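Local coordinates for protein NDP-N-acetyl-D-galactosaminuronic acid dehydrogenase (Methanosarcina mazei Go1, PDB 3G79) that probably oxidises UDP-N-acetyl-D-mannosamine to UDP-N-acetyl-D-mannosaminouronate, with two molecules of NAD+ taking up the electrons, at residues H335-T340 / R379-K384; W361-D366 / R371-E376; N407-V412 / K436-K441. All coordinates share one frame; numbering follows the deposited sequence.

In the fold
From the N terminus, the chain passes through the NAD-binding region and helix 228-258 before helix 321-345 supplies the first half of contact 1. Contact 1 closes a loop of 38 residues by setting this long helix against helix 375-385. Contact 2 falls within that loop: it folds the segment after strand 355-359 back on the residues leading into helix 375-385, with four residues between. Contacts 1 and 2 touch where R379 CD lies 3.9 Å from W361 CZ3. Contact 3 follows in series, pairing helices 408-412 and 432-439 across 23 residues. Contacts 2 and 3 lie in the UDP-binding region with its six-stranded parallel sheet, and contact 1 joins helix 321-345 to that region.

Contact 1. Residues H335-T340 / R379-K384; sequences HMYNLT and RDLCLK
Y337 on helix 321-345 lays its ring against L381 and C382 of helix 375-385, and these three residues account for nearly all of the 164 Å² buried between the segments. Y337 and L381 mark the closest backbone approach, with CA atoms 7.0 Å apart. The Y337 ring is met in two different ways. L381 covers part of one face: its CB stands 4.0 Å from the ring centroid and 25° off the ring normal, which is CH-pi geometry, displaced toward the CG-CD1 side. Its CD1 branch continues over the root of the ring, 3.8 Å from Y337 CB. C382 instead comes in at the edge; its SG is 5.3 Å from the centroid and 84° off the normal, a sulfur-aromatic contact near the ring plane, made to Y337 CD1 at 4.1 Å. Y337 CD1 therefore meets both neighbours, with L381 CB on the face and C382 SG at the edge. With CG anti to the backbone N (chi1 179°), the ring extends from its helix across to the other one. An alanine in place of Y337 would remove the ring, and is likely to open a gap between the helices while leaving L381 CB and C382 SG without their aromatic partner. The Y337 side chain also touches M351 and A385. H335, on helix 321-345, hydrogen-bonds through NE2 to E257 of helix 228-258 and through ND1 to D313 of the second subunit. Helix 321-345 thus lies between helix 228-258, on which H335 and L339 pack, and helix 375-385, whose C382 and L383 in turn rest on V389 of strand 388-392.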
loop_
_atom_site.group_PDB
_atom_site.type_symbol
_atom_site.label_atom_id
_atom_site.label_comp_id
_atom_site.label_asym_id
_atom_site.label_seq_id
_atom_site.Cartn_x
_atom_site.Cartn_y
_atom_site.Cartn_z
ATOM N N HIS A 335 -2.973 7.537 -21.499
ATOM C CA HIS A 335 -1.685 6.916 -21.713
ATOM C C HIS A 335 -1.779 5.805 -22.759
ATOM O O HIS A 335 -0.853 5.634 -23.597
ATOM C CB HIS A 335 -1.055 6.404 -20.410
ATOM C CG HIS A 335 0.253 5.720 -20.624
ATOM N ND1 HIS A 335 1.387 6.391 -21.047
ATOM C CD2 HIS A 335 0.596 4.414 -20.552
ATOM C CE1 HIS A 335 2.381 5.529 -21.179
ATOM N NE2 HIS A 335 1.924 4.326 -20.888
ATOM N N MET A 336 -2.905 5.074 -22.736
ATOM C CA MET A 336 -3.137 3.961 -23.668
ATOM C C MET A 336 -3.189 4.523 -25.056
ATOM O O MET A 336 -2.469 4.045 -25.942
ATOM C CB MET A 336 -4.421 3.177 -23.332
ATOM C CG MET A 336 -4.239 2.082 -22.249
ATOM S SD MET A 336 -3.444 0.548 -22.850
ATOM C CE MET A 336 -1.905 0.870 -22.106
ATOM N N TYR A 337 -4.022 5.561 -25.227
ATOM C CA TYR A 337 -4.086 6.350 -26.453
ATOM C C TYR A 337 -2.726 6.864 -26.962
ATOM O O TYR A 337 -2.427 6.682 -28.119
ATOM C CB TYR A 337 -5.046 7.523 -26.272
ATOM C CG TYR A 337 -5.140 8.371 -27.494
ATOM C CD1 TYR A 337 -5.912 7.967 -28.583
ATOM C CD2 TYR A 337 -4.441 9.591 -27.587
ATOM C CE1 TYR A 337 -5.998 8.745 -29.728
ATOM C CE2 TYR A 337 -4.521 10.375 -28.728
ATOM C CZ TYR A 337 -5.300 9.932 -29.787
ATOM O OH TYR A 337 -5.387 10.683 -30.908
ATOM N N ASN A 338 -1.909 7.518 -26.125
ATOM C CA ASN A 338 -0.549 7.945 -26.561
ATOM C C ASN A 338 0.318 6.786 -27.044
ATOM O O ASN A 338 1.142 6.959 -27.909
ATOM C CB ASN A 338 0.239 8.706 -25.469
ATOM C CG ASN A 338 -0.474 9.967 -24.969
ATOM O OD1 ASN A 338 -1.120 10.718 -25.737
ATOM N ND2 ASN A 338 -0.364 10.203 -23.696
ATOM N N LEU A 339 0.153 5.613 -26.452
ATOM C CA LEU A 339 0.944 4.461 -26.815
ATOM C C LEU A 339 0.487 3.969 -28.185
ATOM O O LEU A 339 1.317 3.608 -29.040
ATOM C CB LEU A 339 0.768 3.348 -25.772
ATOM C CG LEU A 339 1.423 3.368 -24.381
ATOM C CD1 LEU A 339 1.020 2.129 -23.511
ATOM C CD2 LEU A 339 2.943 3.490 -24.451
ATOM N N THR A 340 -0.819 4.007 -28.431
ATOM C CA THR A 340 -1.307 3.563 -29.734
ATOM C C THR A 340 -0.937 4.537 -30.865
ATOM O O THR A 340 -0.479 4.095 -31.928
ATOM C CB THR A 340 -2.816 3.031 -29.747
ATOM O OG1 THR A 340 -3.453 3.367 -30.986
ATOM C CG2 THR A 340 -3.626 3.580 -28.621
ATOM N N ARG A 379 -12.019 4.939 -26.013
ATOM C CA ARG A 379 -12.789 4.914 -27.249
ATOM C C ARG A 379 -13.074 6.330 -27.729
ATOM O O ARG A 379 -13.013 6.611 -28.932
ATOM C CB ARG A 379 -14.093 4.126 -27.077
ATOM C CG ARG A 379 -15.010 4.203 -28.274
ATOM C CD ARG A 379 -16.279 3.452 -28.046
ATOM N NE ARG A 379 -17.159 3.600 -29.171
ATOM C CZ ARG A 379 -18.129 4.511 -29.315
ATOM N NH1 ARG A 379 -18.391 5.444 -28.393
ATOM N NH2 ARG A 379 -18.845 4.497 -30.433
ATOM N N ASP A 380 -13.335 7.226 -26.789
ATOM C CA ASP A 380 -13.664 8.601 -27.127
ATOM C C ASP A 380 -12.523 9.391 -27.736
ATOM O O ASP A 380 -12.750 10.164 -28.685
ATOM C CB ASP A 380 -14.294 9.318 -25.924
ATOM C CG ASP A 380 -15.790 9.018 -25.797
ATOM O OD1 ASP A 380 -16.402 8.591 -26.802
ATOM O OD2 ASP A 380 -16.362 9.207 -24.704
ATOM N N LEU A 381 -11.306 9.195 -27.207
ATOM C CA LEU A 381 -10.086 9.776 -27.780
ATOM C C LEU A 381 -9.847 9.333 -29.220
ATOM O O LEU A 381 -9.502 10.154 -30.088
ATOM C CB LEU A 381 -8.862 9.456 -26.917
ATOM C CG LEU A 381 -8.818 10.179 -25.552
ATOM C CD1 LEU A 381 -7.812 9.545 -24.613
ATOM C CD2 LEU A 381 -8.623 11.724 -25.649
ATOM N N CYS A 382 -10.058 8.060 -29.514
ATOM C CA CYS A 382 -9.825 7.625 -30.874
ATOM C C CYS A 382 -10.804 8.231 -31.874
ATOM O O CYS A 382 -10.407 8.640 -32.960
ATOM C CB CYS A 382 -9.910 6.135 -30.965
ATOM S SG CYS A 382 -8.772 5.382 -29.867
ATOM N N LEU A 383 -12.077 8.287 -31.489
ATOM C CA LEU A 383 -13.148 8.720 -32.366
ATOM C C LEU A 383 -13.001 10.196 -32.747
ATOM O O LEU A 383 -13.395 10.612 -33.848
ATOM C CB LEU A 383 -14.506 8.423 -31.714
ATOM C CG LEU A 383 -14.990 6.966 -31.839
ATOM C CD1 LEU A 383 -16.115 6.693 -30.894
ATOM C CD2 LEU A 383 -15.436 6.610 -33.278
ATOM N N LYS A 384 -12.381 10.971 -31.866
ATOM C CA LYS A 384 -12.256 12.401 -32.080
ATOM C C LYS A 384 -11.101 12.669 -33.007
ATOM O O LYS A 384 -11.143 13.590 -33.821
ATOM C CB LYS A 384 -11.983 13.097 -30.752
ATOM C CG LYS A 384 -12.867 14.326 -30.474
ATOM C CD LYS A 384 -12.379 14.976 -29.193
ATOM C CE LYS A 384 -11.114 15.776 -29.471
ATOM N NZ LYS A 384 -10.092 15.456 -28.447
#

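Contact 2. Residues W361-D366 / R371-E376; sequences WAFIKD and RNTPSE
W361 and F363 run back past S375 and T373, with CA separations of 5.7 and 6.1 Å in the reverse chain order, so the two segments face each other as limbs of a turn. This is the loop between strand 355-359 and helix 375-385 in the Rossmann-like fold of the UDP-binding region. The W361 indole extends alongside S375 and E376, its CG anti to the backbone N (chi1 -176°): CE3 meets S375 CB at 3.7 Å, and CH2 lies 3.9 Å from E376 CA. The E376 carboxylate is turned only 23° from the indole plane, and its OE2 is hydrogen-bonded to the OH of Y399, whose ring packs edge-to-face with W361. D393 OD1, just past strand 388-392, accepts hydrogen bonds from the backbone N of both W361 and A362, and S375 OG bonds to G360 O, just past strand 355-359. T373 CG2 is modelled too close to W361 O, which leaves that side chain's placement doubtful. F363 crosses P374 at about a right angle, its CB 3.9 Å from P374 CD. At the far rim of the ring, F363 CE2 approaches R371 O to 3.3 Å, while R371 N lies at the ring edge, in plane.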
loop_
_atom_site.group_PDB
_atom_site.type_symbol
_atom_site.label_atom_id
_atom_site.label_comp_id
_atom_site.label_asym_id
_atom_site.label_seq_id
_atom_site.Cartn_x
_atom_site.Cartn_y
_atom_site.Cartn_z
ATOM N N TRP A 361 -14.268 -4.393 -23.283
ATOM C CA TRP A 361 -15.081 -3.278 -22.840
ATOM C C TRP A 361 -15.366 -3.343 -21.333
ATOM O O TRP A 361 -15.313 -2.317 -20.664
ATOM C CB TRP A 361 -16.378 -3.240 -23.635
ATOM C CG TRP A 361 -17.241 -2.076 -23.312
ATOM C CD1 TRP A 361 -18.352 -2.091 -22.560
ATOM C CD2 TRP A 361 -17.069 -0.719 -23.752
ATOM N NE1 TRP A 361 -18.910 -0.842 -22.510
ATOM C CE2 TRP A 361 -18.139 0.020 -23.238
ATOM C CE3 TRP A 361 -16.132 -0.074 -24.557
ATOM C CZ2 TRP A 361 -18.285 1.381 -23.467
ATOM C CZ3 TRP A 361 -16.282 1.263 -24.794
ATOM C CH2 TRP A 361 -17.352 1.983 -24.260
ATOM N N ALA A 362 -15.681 -4.523 -20.781
ATOM C CA ALA A 362 -15.661 -4.667 -19.318
ATOM C C ALA A 362 -14.237 -4.434 -18.814
ATOM O O ALA A 362 -13.319 -4.385 -19.611
ATOM C CB ALA A 362 -16.138 -6.004 -18.910
ATOM N N PHE A 363 -14.026 -4.280 -17.515
ATOM C CA PHE A 363 -12.642 -4.010 -17.051
ATOM C C PHE A 363 -12.046 -5.081 -16.132
ATOM O O PHE A 363 -10.853 -5.021 -15.843
ATOM C CB PHE A 363 -12.496 -2.602 -16.445
ATOM C CG PHE A 363 -13.497 -2.312 -15.375
ATOM C CD1 PHE A 363 -13.171 -2.524 -14.033
ATOM C CD2 PHE A 363 -14.775 -1.862 -15.707
ATOM C CE1 PHE A 363 -14.110 -2.273 -13.023
ATOM C CE2 PHE A 363 -15.743 -1.624 -14.728
ATOM C CZ PHE A 363 -15.422 -1.818 -13.380
ATOM N N ILE A 364 -12.865 -6.058 -15.711
ATOM C CA ILE A 364 -12.380 -7.257 -14.978
ATOM C C ILE A 364 -12.319 -8.504 -15.851
ATOM O O ILE A 364 -13.245 -8.778 -16.596
ATOM C CB ILE A 364 -13.215 -7.634 -13.687
ATOM C CG1 ILE A 364 -13.799 -6.410 -12.977
ATOM C CG2 ILE A 364 -12.348 -8.463 -12.727
ATOM C CD1 ILE A 364 -15.189 -6.123 -13.413
ATOM N N LYS A 365 -11.238 -9.265 -15.693
ATOM C CA LYS A 365 -10.995 -10.503 -16.416
ATOM C C LYS A 365 -12.247 -11.355 -16.444
ATOM O O LYS A 365 -12.553 -12.004 -15.467
ATOM C CB LYS A 365 -9.845 -11.279 -15.759
ATOM C CG LYS A 365 -9.530 -12.641 -16.379
ATOM C CD LYS A 365 -8.274 -13.233 -15.739
ATOM C CE LYS A 365 -7.774 -14.519 -16.442
ATOM N NZ LYS A 365 -6.430 -15.009 -15.905
ATOM N N ASP A 366 -12.983 -11.302 -17.551
ATOM C CA ASP A 366 -14.189 -12.133 -17.794
ATOM C C ASP A 366 -15.489 -11.695 -17.120
ATOM O O ASP A 366 -16.322 -12.524 -16.778
ATOM C CB ASP A 366 -13.892 -13.614 -17.552
ATOM C CG ASP A 366 -12.908 -14.168 -18.564
ATOM O OD1 ASP A 366 -12.030 -14.960 -18.167
ATOM O OD2 ASP A 366 -12.999 -13.797 -19.762
ATOM N N ARG A 371 -19.383 -0.632 -15.680
ATOM C CA ARG A 371 -19.752 0.535 -14.905
ATOM C C ARG A 371 -18.517 1.428 -14.772
ATOM O O ARG A 371 -17.560 1.089 -14.065
ATOM C CB ARG A 371 -20.266 0.104 -13.527
ATOM C CG ARG A 371 -21.415 -0.922 -13.527
ATOM C CD ARG A 371 -21.309 -1.824 -12.297
ATOM N NE ARG A 371 -22.607 -2.174 -11.729
ATOM C CZ ARG A 371 -23.278 -3.300 -11.983
ATOM N NH1 ARG A 371 -22.783 -4.219 -12.822
ATOM N NH2 ARG A 371 -24.455 -3.509 -11.389
ATOM N N ASN A 372 -18.538 2.555 -15.480
ATOM C CA ASN A 372 -17.379 3.459 -15.555
ATOM C C ASN A 372 -16.107 2.822 -16.134
ATOM O O ASN A 372 -15.009 3.003 -15.550
ATOM C CB ASN A 372 -17.061 4.061 -14.171
ATOM C CG ASN A 372 -18.146 4.991 -13.673
ATOM O OD1 ASN A 372 -18.698 5.778 -14.433
ATOM N ND2 ASN A 372 -18.446 4.914 -12.392
ATOM N N THR A 373 -16.249 2.087 -17.251
ATOM C CA THR A 373 -15.104 1.453 -17.934
ATOM C C THR A 373 -14.106 2.480 -18.344
ATOM O O THR A 373 -14.470 3.427 -18.999
ATOM C CB THR A 373 -15.414 0.829 -19.292
ATOM O OG1 THR A 373 -16.830 0.742 -19.533
ATOM C CG2 THR A 373 -14.728 -0.468 -19.385
ATOM N N PRO A 374 -12.837 2.266 -18.000
ATOM C CA PRO A 374 -11.798 3.111 -18.566
ATOM C C PRO A 374 -11.688 2.919 -20.096
ATOM O O PRO A 374 -10.966 3.687 -20.763
ATOM C CB PRO A 374 -10.528 2.680 -17.821
ATOM C CG PRO A 374 -10.824 1.260 -17.324
ATOM C CD PRO A 374 -12.304 1.200 -17.120
ATOM N N SER A 375 -12.424 1.951 -20.658
ATOM C CA SER A 375 -12.480 1.767 -22.119
ATOM C C SER A 375 -13.265 2.888 -22.814
ATOM O O SER A 375 -13.014 3.199 -23.990
ATOM C CB SER A 375 -13.102 0.411 -22.484
ATOM O OG SER A 375 -12.381 -0.653 -21.886
ATOM N N GLU A 376 -14.211 3.489 -22.094
ATOM C CA GLU A 376 -14.989 4.577 -22.673
ATOM C C GLU A 376 -14.109 5.797 -22.976
ATOM O O GLU A 376 -13.977 6.149 -24.132
ATOM C CB GLU A 376 -16.197 4.937 -21.817
ATOM C CG GLU A 376 -17.156 5.852 -22.480
ATOM C CD GLU A 376 -18.565 5.683 -21.940
ATOM O OE1 GLU A 376 -19.405 6.576 -22.194
ATOM O OE2 GLU A 376 -18.845 4.645 -21.287
#

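Contact 3. Residues N407-V412 / K436-K441; sequences NLEEVV and KKVSAK
V438 CG1 is the point of closest side-chain approach, reaching V412 CG1 at 3.7 Å and the backbone O of E409 at 3.5 Å. The two valine side chains cross at about a right angle, and their nearest atoms are the two CG1 methyls. Each directs its CG1 anti to its own backbone N (chi1 163° for V412, 176° for V438). Beside them, the backbones come together at V412 and S439, whose CA atoms are 5.5 Å apart; S439 CA lies 3.4 Å from V412 O, with an angle of 144° at the hydrogen, a CA-H...O contact. E409 flanks the valine pair, its chain bent so that OE2 comes within 4.0 Å of V438 CG1, while OE1 forms a salt bridge with R413. Behind the first shell, N407 caps helix 408-412: its OD1 accepts from E410 N at 3.1 Å, with the donor well above the carbonyl plane. On the partner side, A440 takes positive phi as the chain leaves helix 432-439. V412 also packs on A357 and L359 of strand 355-359, which seats helix 408-412 on the sheet; a backbone hydrogen bond between V438 and N414, just past that helix, reinforces the same junction. Across the segments themselves the meeting is essentially apolar, 187 Å² in all, most of it from V438 and V412, and its hold probably depends on shape rather than charge: the E409 carboxylate has its salt-bridge partner in R413, and its OE2 only brushes V438 CG1.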
loop_
_atom_site.group_PDB
_atom_site.type_symbol
_atom_site.label_atom_id
_atom_site.label_comp_id
_atom_site.label_asym_id
_atom_site.label_seq_id
_atom_site.Cartn_x
_atom_site.Cartn_y
_atom_site.Cartn_z
ATOM N N ASN A 407 -18.097 -11.272 -31.896
ATOM C CA ASN A 407 -17.073 -11.968 -32.703
ATOM C C ASN A 407 -15.798 -11.181 -33.034
ATOM O O ASN A 407 -15.811 -10.109 -33.655
ATOM C CB ASN A 407 -17.682 -12.798 -33.878
ATOM C CG ASN A 407 -17.526 -12.147 -35.246
ATOM O OD1 ASN A 407 -16.553 -12.405 -35.955
ATOM N ND2 ASN A 407 -18.501 -11.330 -35.635
ATOM N N LEU A 408 -14.699 -11.753 -32.545
ATOM C CA LEU A 408 -13.385 -11.162 -32.567
ATOM C C LEU A 408 -12.989 -10.844 -33.996
ATOM O O LEU A 408 -12.516 -9.745 -34.281
ATOM C CB LEU A 408 -12.389 -12.140 -31.948
ATOM C CG LEU A 408 -11.323 -11.624 -30.981
ATOM C CD1 LEU A 408 -10.069 -12.474 -31.049
ATOM C CD2 LEU A 408 -11.007 -10.186 -31.222
ATOM N N GLU A 409 -13.219 -11.815 -34.881
ATOM C CA GLU A 409 -12.834 -11.769 -36.294
ATOM C C GLU A 409 -13.338 -10.494 -36.958
ATOM O O GLU A 409 -12.588 -9.796 -37.657
ATOM C CB GLU A 409 -13.370 -13.019 -37.026
ATOM C CG GLU A 409 -12.725 -13.359 -38.387
ATOM C CD GLU A 409 -13.235 -12.508 -39.561
ATOM O OE1 GLU A 409 -14.408 -12.069 -39.550
ATOM O OE2 GLU A 409 -12.450 -12.282 -40.518
ATOM N N GLU A 410 -14.608 -10.173 -36.744
ATOM C CA GLU A 410 -15.145 -9.042 -37.484
ATOM C C GLU A 410 -14.546 -7.752 -36.924
ATOM O O GLU A 410 -14.185 -6.854 -37.660
ATOM C CB GLU A 410 -16.695 -9.087 -37.624
ATOM C CG GLU A 410 -17.564 -8.476 -36.543
ATOM C CD GLU A 410 -19.039 -8.287 -37.006
ATOM O OE1 GLU A 410 -19.720 -7.372 -36.475
ATOM O OE2 GLU A 410 -19.510 -9.042 -37.904
ATOM N N VAL A 411 -14.382 -7.718 -35.612
ATOM C CA VAL A 411 -13.755 -6.591 -34.935
ATOM C C VAL A 411 -12.294 -6.404 -35.346
ATOM O O VAL A 411 -11.857 -5.290 -35.589
ATOM C CB VAL A 411 -13.876 -6.726 -33.434
ATOM C CG1 VAL A 411 -12.979 -5.704 -32.754
ATOM C CG2 VAL A 411 -15.323 -6.533 -33.027
ATOM N N VAL A 412 -11.559 -7.497 -35.468
ATOM C CA VAL A 412 -10.139 -7.413 -35.768
ATOM C C VAL A 412 -9.828 -7.266 -37.255
ATOM O O VAL A 412 -8.785 -6.721 -37.613
ATOM C CB VAL A 412 -9.367 -8.588 -35.119
ATOM C CG1 VAL A 412 -7.985 -8.785 -35.717
ATOM C CG2 VAL A 412 -9.242 -8.337 -33.688
ATOM N N LYS A 436 -2.592 -11.274 -37.060
ATOM C CA LYS A 436 -1.847 -10.748 -38.186
ATOM C C LYS A 436 -2.631 -10.931 -39.471
ATOM O O LYS A 436 -2.710 -10.017 -40.282
ATOM C CB LYS A 436 -0.496 -11.438 -38.324
ATOM C CG LYS A 436 0.597 -10.563 -38.943
ATOM C CD LYS A 436 0.692 -10.729 -40.431
ATOM C CE LYS A 436 1.742 -9.776 -41.038
ATOM N NZ LYS A 436 3.133 -10.110 -40.591
ATOM N N LYS A 437 -3.201 -12.111 -39.666
ATOM C CA LYS A 437 -3.877 -12.359 -40.931
ATOM C C LYS A 437 -5.254 -11.713 -40.976
ATOM O O LYS A 437 -5.627 -11.139 -41.988
ATOM C CB LYS A 437 -3.851 -13.847 -41.359
ATOM C CG LYS A 437 -4.827 -14.825 -40.690
ATOM C CD LYS A 437 -4.179 -16.234 -40.473
ATOM C CE LYS A 437 -3.163 -16.619 -41.590
ATOM N NZ LYS A 437 -1.919 -17.282 -41.061
ATOM N N VAL A 438 -5.990 -11.758 -39.877
ATOM C CA VAL A 438 -7.284 -11.121 -39.864
ATOM C C VAL A 438 -7.140 -9.605 -39.982
ATOM O O VAL A 438 -7.804 -8.986 -40.800
ATOM C CB VAL A 438 -8.044 -11.516 -38.644
ATOM C CG1 VAL A 438 -9.335 -10.759 -38.600
ATOM C CG2 VAL A 438 -8.331 -13.007 -38.701
ATOM N N SER A 439 -6.247 -9.002 -39.202
ATOM C CA SER A 439 -5.982 -7.579 -39.370
ATOM C C SER A 439 -5.510 -7.333 -40.807
ATOM O O SER A 439 -5.753 -6.264 -41.383
ATOM C CB SER A 439 -4.942 -7.060 -38.354
ATOM O OG SER A 439 -3.600 -7.380 -38.722
ATOM N N ALA A 440 -4.869 -8.345 -41.403
ATOM C CA ALA A 440 -4.116 -8.146 -42.642
ATOM C C ALA A 440 -3.170 -7.003 -42.241
ATOM O O ALA A 440 -3.206 -6.583 -41.082
ATOM C CB ALA A 440 -5.048 -7.779 -43.808
ATOM N N LYS A 441 -2.285 -6.535 -43.103
ATOM C CA LYS A 441 -1.427 -5.389 -42.726
ATOM C C LYS A 441 0.059 -5.466 -43.010
ATOM O O LYS A 441 0.601 -4.622 -43.751
ATOM C CB LYS A 441 -1.648 -4.937 -41.306
ATOM C CG LYS A 441 -2.383 -3.633 -41.191
ATOM C CD LYS A 441 -3.555 -3.514 -42.160
ATOM C CE LYS A 441 -4.711 -2.929 -41.434
ATOM N NZ LYS A 441 -5.711 -2.381 -42.336
#